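Local coordinates for protein Ent-copalyl diphosphate synthase (Streptomyces platensis, PDB 5BP8) that belongs to the class II terpene cyclase group, mainly helical enzymes related in sequence to the squalene-hopene cyclases, at residues 283-288 and 320-325; 338-343 and 349-354; 489-494 and 505-510. All coordinates share one frame; numbering follows the deposited sequence.

Interaction 1 (283-288 and 320-325)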
loop_
_atom_site.group_PDB
_atom_site.type_symbol
_atom_site.label_atom_id
_atom_site.label_comp_id
_atom_site.label_asym_id
_atom_site.label_seq_id
_atom_site.Cartn_x
_atom_site.Cartn_y
_atom_site.Cartn_z
ATOM N N ALA A 283 -19.313 12.436 -10.371
ATOM C CA ALA A 283 -18.026 12.211 -10.992
ATOM C C ALA A 283 -17.304 11.009 -10.380
ATOM O O ALA A 283 -16.604 10.305 -11.106
ATOM C CB ALA A 283 -17.138 13.459 -10.914
ATOM N N LEU A 284 -17.459 10.765 -9.076
ATOM C CA LEU A 284 -16.786 9.609 -8.465
ATOM C C LEU A 284 -17.426 8.331 -8.957
ATOM O O LEU A 284 -16.731 7.382 -9.307
ATOM C CB LEU A 284 -16.828 9.630 -6.937
ATOM C CG LEU A 284 -16.065 10.768 -6.265
ATOM C CD1 LEU A 284 -16.072 10.561 -4.765
ATOM C CD2 LEU A 284 -14.647 10.898 -6.804
ATOM N N LEU A 285 -18.761 8.312 -8.990
ATOM C CA LEU A 285 -19.475 7.104 -9.345
ATOM C C LEU A 285 -19.272 6.831 -10.824
ATOM O O LEU A 285 -19.107 5.671 -11.221
ATOM C CB LEU A 285 -20.968 7.212 -8.997
ATOM C CG LEU A 285 -21.334 7.624 -7.568
ATOM C CD1 LEU A 285 -22.840 7.751 -7.377
ATOM C CD2 LEU A 285 -20.774 6.643 -6.564
ATOM N N ASP A 286 -19.250 7.885 -11.643
ATOM C CA ASP A 286 -18.946 7.720 -13.076
ATOM C C ASP A 286 -17.561 7.143 -13.355
ATOM O O ASP A 286 -17.425 6.296 -14.249
ATOM C CB ASP A 286 -19.066 9.041 -13.837
ATOM C CG ASP A 286 -20.489 9.571 -13.896
ATOM O OD1 ASP A 286 -21.460 8.816 -13.692
ATOM O OD2 ASP A 286 -20.606 10.776 -14.165
ATOM N N SER A 287 -16.545 7.631 -12.631
ATOM C CA SER A 287 -15.151 7.113 -12.740
ATOM C C SER A 287 -15.132 5.621 -12.454
ATOM O O SER A 287 -14.579 4.836 -13.208
ATOM C CB SER A 287 -14.226 7.824 -11.737
ATOM O OG SER A 287 -12.961 7.186 -11.634
ATOM N N LEU A 288 -15.751 5.229 -11.353
ATOM C CA LEU A 288 -15.767 3.822 -10.978
ATOM C C LEU A 288 -16.513 2.963 -11.987
ATOM O O LEU A 288 -16.028 1.909 -12.372
ATOM C CB LEU A 288 -16.360 3.639 -9.592
ATOM C CG LEU A 288 -15.524 4.156 -8.413
ATOM C CD1 LEU A 288 -16.219 3.751 -7.131
ATOM C CD2 LEU A 288 -14.093 3.614 -8.440
ATOM N N HIS A 320 -24.336 3.549 -3.268
ATOM C CA HIS A 320 -24.663 4.894 -3.703
ATOM C C HIS A 320 -25.573 4.904 -4.933
ATOM O O HIS A 320 -25.523 5.817 -5.741
ATOM C CB HIS A 320 -23.381 5.687 -3.918
ATOM C CG HIS A 320 -22.622 5.899 -2.651
ATOM N ND1 HIS A 320 -21.685 5.005 -2.189
ATOM C CD2 HIS A 320 -22.701 6.872 -1.720
ATOM C CE1 HIS A 320 -21.210 5.425 -1.037
ATOM N NE2 HIS A 320 -21.812 6.554 -0.727
ATOM N N GLY A 321 -26.388 3.864 -5.054
ATOM C CA GLY A 321 -27.483 3.837 -6.022
ATOM C C GLY A 321 -27.164 3.269 -7.389
ATOM O O GLY A 321 -27.980 3.402 -8.305
ATOM N N ARG A 322 -25.990 2.648 -7.551
ATOM C CA ARG A 322 -25.592 2.080 -8.841
ATOM C C ARG A 322 -25.237 0.623 -8.669
ATOM O O ARG A 322 -24.060 0.257 -8.504
ATOM C CB ARG A 322 -24.448 2.865 -9.470
ATOM C CG ARG A 322 -24.801 4.322 -9.694
ATOM C CD ARG A 322 -23.975 4.974 -10.767
ATOM N NE ARG A 322 -24.149 6.420 -10.703
ATOM C CZ ARG A 322 -23.472 7.298 -11.439
ATOM N NH1 ARG A 322 -22.591 6.912 -12.352
ATOM N NH2 ARG A 322 -23.689 8.584 -11.264
ATOM N N THR A 323 -26.270 -0.218 -8.678
ATOM C CA THR A 323 -26.116 -1.633 -8.409
ATOM C C THR A 323 -25.763 -2.418 -9.663
ATOM O O THR A 323 -26.464 -2.348 -10.672
ATOM C CB THR A 323 -27.389 -2.212 -7.776
ATOM O OG1 THR A 323 -27.644 -1.537 -6.546
ATOM C CG2 THR A 323 -27.232 -3.685 -7.484
ATOM N N HIS A 324 -24.664 -3.160 -9.607
ATOM C CA HIS A 324 -24.241 -4.013 -10.707
ATOM C C HIS A 324 -24.108 -5.406 -10.163
ATOM O O HIS A 324 -23.534 -5.585 -9.081
ATOM C CB HIS A 324 -22.870 -3.587 -11.252
ATOM C CG HIS A 324 -22.862 -2.220 -11.843
ATOM N ND1 HIS A 324 -22.955 -1.995 -13.197
ATOM C CD2 HIS A 324 -22.821 -1.004 -11.261
ATOM C CE1 HIS A 324 -22.944 -0.695 -13.426
ATOM N NE2 HIS A 324 -22.861 -0.073 -12.266
ATOM N N ARG A 325 -24.582 -6.395 -10.917
ATOM C CA ARG A 325 -24.361 -7.785 -10.531
ATOM C C ARG A 325 -22.869 -8.031 -10.354
ATOM O O ARG A 325 -22.082 -7.689 -11.256
ATOM C CB ARG A 325 -24.889 -8.747 -11.579
ATOM C CG ARG A 325 -26.226 -9.323 -11.216
ATOM C CD ARG A 325 -26.660 -10.305 -12.272
ATOM N NE ARG A 325 -27.923 -10.918 -11.896
ATOM C CZ ARG A 325 -28.641 -11.698 -12.700
ATOM N NH1 ARG A 325 -28.206 -11.983 -13.920
ATOM N NH2 ARG A 325 -29.784 -12.208 -12.253
#
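D286 and R322 carry the ionic part of this contact, and they show how a helix can hold a passing loop by charge and by carbon at once. R322 NH1 reaches D286 OD1 at 2.6 Å in a nearly straight bond (172°) lying within 1° of the guanidinium plane; NH2 adds a weak bond to the same oxygen. Both nitrogens use OD1 alone, and the carboxylate plane is turned 45° from the guanidinium, so this is not a flat two-oxygen fork. NH1 also meets E289, one turn further along the helix, so two acidic groups probably share the positive charge and fix the rotation of the head group.

The apolar part lies beneath. L285 CB sits under the centre of the guanidinium, 3.5 Å from R322 CZ, and the extended R322 chain from CG to NE brings the flat group over it. L285 CD1 lies between H320 O, at 3.7 Å, and R322 NE, while CD2 lies 3.8 Å from H320 CB. The imidazole itself is tied to Y278 and A316.

The arrangement joins helix 282-291 to the loop leaving helix 307-319, a connection between neighbouring helices as found in the alpha-helical barrels of terpene cyclases.

Interaction 2 (338-343 and 349-354)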
loop_
_atom_site.group_PDB
_atom_site.type_symbol
_atom_site.label_atom_id
_atom_site.label_comp_id
_atom_site.label_asym_id
_atom_site.label_seq_id
_atom_site.Cartn_x
_atom_site.Cartn_y
_atom_site.Cartn_z
ATOM N N PHE A 338 -12.105 -16.962 -1.792
ATOM C CA PHE A 338 -11.823 -16.274 -3.039
ATOM C C PHE A 338 -10.381 -15.816 -3.085
ATOM O O PHE A 338 -9.854 -15.354 -2.069
ATOM C CB PHE A 338 -12.732 -15.053 -3.189
ATOM C CG PHE A 338 -14.133 -15.391 -3.628
ATOM C CD1 PHE A 338 -15.015 -16.046 -2.754
ATOM C CD2 PHE A 338 -14.570 -15.058 -4.892
ATOM C CE1 PHE A 338 -16.296 -16.364 -3.162
ATOM C CE2 PHE A 338 -15.853 -15.390 -5.312
ATOM C CZ PHE A 338 -16.709 -16.040 -4.445
ATOM N N SER A 339 -9.753 -15.922 -4.245
ATOM C CA SER A 339 -8.409 -15.359 -4.410
ATOM C C SER A 339 -8.503 -13.865 -4.704
ATOM O O SER A 339 -9.553 -13.372 -5.101
ATOM C CB SER A 339 -7.642 -16.033 -5.536
ATOM O OG SER A 339 -8.281 -15.786 -6.774
ATOM N N CYS A 340 -7.392 -13.152 -4.510
ATOM C CA CYS A 340 -7.360 -11.704 -4.747
ATOM C C CYS A 340 -6.911 -11.421 -6.177
ATOM O O CYS A 340 -7.566 -10.672 -6.936
ATOM C CB CYS A 340 -6.444 -10.997 -3.738
ATOM S SG CYS A 340 -6.509 -9.189 -3.907
ATOM N N PHE A 341 -5.815 -12.066 -6.568
ATOM C CA PHE A 341 -5.405 -12.097 -7.964
ATOM C C PHE A 341 -5.709 -13.485 -8.491
ATOM O O PHE A 341 -6.103 -14.394 -7.732
ATOM C CB PHE A 341 -3.937 -11.703 -8.114
ATOM C CG PHE A 341 -3.693 -10.238 -7.930
ATOM C CD1 PHE A 341 -3.524 -9.695 -6.654
ATOM C CD2 PHE A 341 -3.649 -9.381 -9.021
ATOM C CE1 PHE A 341 -3.316 -8.341 -6.485
ATOM C CE2 PHE A 341 -3.447 -8.025 -8.852
ATOM C CZ PHE A 341 -3.255 -7.502 -7.590
ATOM N N GLY A 342 -5.593 -13.677 -9.793
ATOM C CA GLY A 342 -5.917 -15.008 -10.343
ATOM C C GLY A 342 -5.016 -16.122 -9.820
ATOM O O GLY A 342 -5.483 -17.239 -9.541
ATOM N N VAL A 343 -3.730 -15.798 -9.676
ATOM C CA VAL A 343 -2.721 -16.699 -9.179
ATOM C C VAL A 343 -2.099 -16.052 -7.941
ATOM O O VAL A 343 -1.670 -14.902 -7.999
ATOM C CB VAL A 343 -1.598 -16.948 -10.209
ATOM C CG1 VAL A 343 -0.592 -17.947 -9.639
ATOM C CG2 VAL A 343 -2.176 -17.487 -11.514
ATOM N N THR A 349 -7.310 -12.216 3.822
ATOM C CA THR A 349 -8.502 -12.162 4.689
ATOM C C THR A 349 -9.322 -10.913 4.402
ATOM O O THR A 349 -10.554 -10.993 4.299
ATOM C CB THR A 349 -8.120 -12.182 6.184
ATOM O OG1 THR A 349 -7.187 -11.116 6.455
ATOM C CG2 THR A 349 -7.496 -13.517 6.561
ATOM N N SER A 350 -8.652 -9.763 4.197
ATOM C CA SER A 350 -9.360 -8.503 3.932
ATOM C C SER A 350 -10.108 -8.583 2.592
ATOM O O SER A 350 -11.199 -8.037 2.462
ATOM C CB SER A 350 -8.412 -7.271 3.969
ATOM O OG SER A 350 -7.591 -7.246 2.828
ATOM N N THR A 351 -9.524 -9.248 1.607
ATOM C CA THR A 351 -10.165 -9.417 0.302
ATOM C C THR A 351 -11.478 -10.209 0.442
ATOM O O THR A 351 -12.523 -9.814 -0.084
ATOM C CB THR A 351 -9.218 -10.102 -0.680
ATOM O OG1 THR A 351 -8.055 -9.275 -0.884
ATOM C CG2 THR A 351 -9.887 -10.386 -2.044
ATOM N N ASN A 352 -11.413 -11.316 1.163
ATOM C CA ASN A 352 -12.611 -12.122 1.396
ATOM C C ASN A 352 -13.672 -11.379 2.180
ATOM O O ASN A 352 -14.858 -11.472 1.844
ATOM C CB ASN A 352 -12.247 -13.457 2.022
ATOM C CG ASN A 352 -11.752 -14.452 0.987
ATOM O OD1 ASN A 352 -12.539 -15.265 0.443
ATOM N ND2 ASN A 352 -10.469 -14.379 0.664
ATOM N N ALA A 353 -13.258 -10.615 3.199
ATOM C CA ALA A 353 -14.175 -9.679 3.869
ATOM C C ALA A 353 -14.864 -8.729 2.898
ATOM O O ALA A 353 -16.095 -8.545 2.966
ATOM C CB ALA A 353 -13.458 -8.887 4.964
ATOM N N HIS A 354 -14.099 -8.112 1.986
ATOM C CA HIS A 354 -14.674 -7.156 1.068
ATOM C C HIS A 354 -15.616 -7.832 0.041
ATOM O O HIS A 354 -16.652 -7.264 -0.342
ATOM C CB HIS A 354 -13.558 -6.295 0.422
ATOM C CG HIS A 354 -12.853 -5.429 1.421
ATOM N ND1 HIS A 354 -11.530 -5.046 1.300
ATOM C CD2 HIS A 354 -13.294 -4.890 2.580
ATOM C CE1 HIS A 354 -11.191 -4.319 2.348
ATOM N NE2 HIS A 354 -12.238 -4.216 3.144
#
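N352 makes a two-bond amide pair with the backbone of F338, much as a neighbouring strand would, on the first turn of helix 349-365 in this helical terpene-cyclase fold. N352 OD1 accepts from F338 N at 2.8 Å, in its carbonyl plane and on a lone pair. The return bond, from N352 ND2 to F338 O at 3.0 Å, also uses a lone pair in the plane of the F338 carbonyl, although that oxygen is tilted 24° from the asparagine amide plane. ND2 has a second acceptor in S348 O, so the buried amide is gripped at both ends and its flip is settled.

This is the close-fitting part, with W383 of helix 370-386 beside N352. Next to it, C340 swings its sulfur trans to its own N (chi1 -175°), placing SG 3.4 Å from T351 OG1, a hydroxyl bonded to S348 OG. The methyl of T351, CG2, lies 3.9 Å from C340 CB.

Beyond C340 the loop departs from the helix and runs toward solvent at G342 and V343. Just before that exposed end the backbone is steadied from within the loop: S339 OG donates to F341 O at 2.8 Å, approaching 34° out of that carbonyl's plane.

Interaction 3 (489-494 and 505-510)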
loop_
_atom_site.group_PDB
_atom_site.type_symbol
_atom_site.label_atom_id
_atom_site.label_comp_id
_atom_site.label_asym_id
_atom_site.label_seq_id
_atom_site.Cartn_x
_atom_site.Cartn_y
_atom_site.Cartn_z
ATOM N N ALA A 489 0.167 14.924 6.951
ATOM C CA ALA A 489 1.501 14.994 6.354
ATOM C C ALA A 489 2.467 13.973 6.931
ATOM O O ALA A 489 3.484 13.695 6.302
ATOM C CB ALA A 489 2.089 16.407 6.497
ATOM N N SER A 490 2.176 13.429 8.114
ATOM C CA SER A 490 3.047 12.445 8.742
ATOM C C SER A 490 2.357 11.107 9.027
ATOM O O SER A 490 2.873 10.293 9.758
ATOM C CB SER A 490 3.629 13.033 10.034
ATOM O OG SER A 490 4.384 14.192 9.719
ATOM N N TYR A 491 1.188 10.867 8.439
ATOM C CA TYR A 491 0.552 9.557 8.625
ATOM C C TYR A 491 1.551 8.475 8.209
ATOM O O TYR A 491 2.086 8.539 7.103
ATOM C CB TYR A 491 -0.675 9.417 7.728
ATOM C CG TYR A 491 -1.914 10.197 8.097
ATOM C CD1 TYR A 491 -2.115 10.736 9.364
ATOM C CD2 TYR A 491 -2.936 10.334 7.161
ATOM C CE1 TYR A 491 -3.292 11.411 9.677
ATOM C CE2 TYR A 491 -4.104 11.005 7.461
ATOM C CZ TYR A 491 -4.288 11.524 8.716
ATOM O OH TYR A 491 -5.451 12.158 8.974
ATOM N N PRO A 492 1.855 7.518 9.080
ATOM C CA PRO A 492 2.836 6.481 8.681
ATOM C C PRO A 492 2.304 5.553 7.598
ATOM O O PRO A 492 1.110 5.259 7.582
ATOM C CB PRO A 492 3.042 5.686 9.959
ATOM C CG PRO A 492 2.566 6.562 11.053
ATOM C CD PRO A 492 1.463 7.373 10.484
ATOM N N GLY A 493 3.176 5.099 6.709
ATOM C CA GLY A 493 2.815 4.106 5.719
ATOM C C GLY A 493 2.700 2.726 6.346
ATOM O O GLY A 493 3.615 2.269 7.025
ATOM N N LEU A 494 1.558 2.077 6.137
ATOM C CA LEU A 494 1.303 0.746 6.668
ATOM C C LEU A 494 0.825 -0.257 5.601
ATOM O O LEU A 494 0.741 -1.449 5.869
ATOM C CB LEU A 494 0.267 0.834 7.783
ATOM C CG LEU A 494 0.608 1.702 9.004
ATOM C CD1 LEU A 494 -0.568 1.715 9.946
ATOM C CD2 LEU A 494 1.822 1.140 9.710
ATOM N N THR A 505 -5.617 10.114 1.846
ATOM C CA THR A 505 -7.026 10.510 1.758
ATOM C C THR A 505 -7.887 9.363 2.280
ATOM O O THR A 505 -8.888 9.578 2.972
ATOM C CB THR A 505 -7.390 10.872 0.330
ATOM O OG1 THR A 505 -6.527 11.944 -0.112
ATOM C CG2 THR A 505 -8.854 11.295 0.227
ATOM N N VAL A 506 -7.462 8.145 1.975
ATOM C CA VAL A 506 -8.082 6.947 2.560
ATOM C C VAL A 506 -8.093 7.003 4.088
ATOM O O VAL A 506 -9.107 6.717 4.747
ATOM C CB VAL A 506 -7.413 5.664 2.003
ATOM C CG1 VAL A 506 -7.826 4.431 2.794
ATOM C CG2 VAL A 506 -7.791 5.460 0.546
ATOM N N ILE A 507 -6.967 7.377 4.669
ATOM C CA ILE A 507 -6.882 7.465 6.114
ATOM C C ILE A 507 -7.783 8.594 6.658
ATOM O O ILE A 507 -8.478 8.397 7.649
ATOM C CB ILE A 507 -5.417 7.642 6.561
ATOM C CG1 ILE A 507 -4.594 6.406 6.177
ATOM C CG2 ILE A 507 -5.327 7.861 8.069
ATOM C CD1 ILE A 507 -3.083 6.634 6.278
ATOM N N ARG A 508 -7.780 9.741 5.993
ATOM C CA ARG A 508 -8.620 10.867 6.388
ATOM C C ARG A 508 -10.091 10.449 6.387
ATOM O O ARG A 508 -10.856 10.857 7.272
ATOM C CB ARG A 508 -8.392 12.093 5.497
ATOM C CG ARG A 508 -6.996 12.698 5.668
ATOM C CD ARG A 508 -6.763 13.984 4.894
ATOM N NE ARG A 508 -7.279 15.123 5.641
ATOM C CZ ARG A 508 -6.857 16.387 5.535
ATOM N NH1 ARG A 508 -5.863 16.747 4.710
ATOM N NH2 ARG A 508 -7.443 17.311 6.287
ATOM N N ALA A 509 -10.482 9.623 5.413
ATOM C CA ALA A 509 -11.879 9.180 5.330
ATOM C C ALA A 509 -12.220 8.235 6.469
ATOM O O ALA A 509 -13.309 8.290 7.037
ATOM C CB ALA A 509 -12.177 8.554 3.978
ATOM N N ALA A 510 -11.272 7.374 6.829
ATOM C CA ALA A 510 -11.436 6.498 7.952
ATOM C C ALA A 510 -11.580 7.258 9.270
ATOM O O ALA A 510 -12.408 6.899 10.128
ATOM C CB ALA A 510 -10.280 5.500 8.023
#
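The ring of Y491 receives I507 on one face and R508 at its edge. I507 CG2 stands 3.4 Å above the ring plane, offset toward the rim and nearest to Y491 CE2; with the methyl 3.8 Å from the ring centroid and 26° off the normal, this is a CH-pi contact. At the edge, near the plane, the aliphatic R508 CG approaches Y491 OH in one of the two conformers of that arginine.

The branching of the isoleucine spreads it along the ring. CG2 lies trans to the backbone N of I507, while CG1 takes the position beside that N (chi1 -64°) and carries CD1 back along the tyrosine, to 3.8 Å from Y491 CD2. The tyrosine and isoleucine therefore run antiparallel, side by side, and the beta carbon of I507 also rests against the ring.

The phenol OH is hydrogen-bonded to D486, which helps to fix the far end of the ring. T449 and E450 place helix 449-461 alongside Y491 and I507 respectively, and helix 7-20 neighbours helix 504-518 at T505 and A509.

An aromatic ring from the loop after helix 469-484 thus clasps the last helix through a CH-pi contact, consistent with the helical fold of class II terpene cyclases.

In the fold
Followed from the N terminus, the three contacts come in series, and none nests within or crosses another. Interaction 1 closes first: the chain leaves helix 282-291, passes through helix 307-319 and comes back to helix 282-291 with its exit loop. The same long loop goes on to interaction 2, where a connection of five residues brings it against the start of helix 349-365. Interaction 3 comes last and encloses the small antiparallel hairpin 495-496 and 500-501, tying the preceding loop to the final helix 504-518. Their centres lie 21 to 24 Å apart without touching. Helix 260-274 touches all three, packing on 283-288 and 505-510 and meeting H354 of interaction 2 through W266.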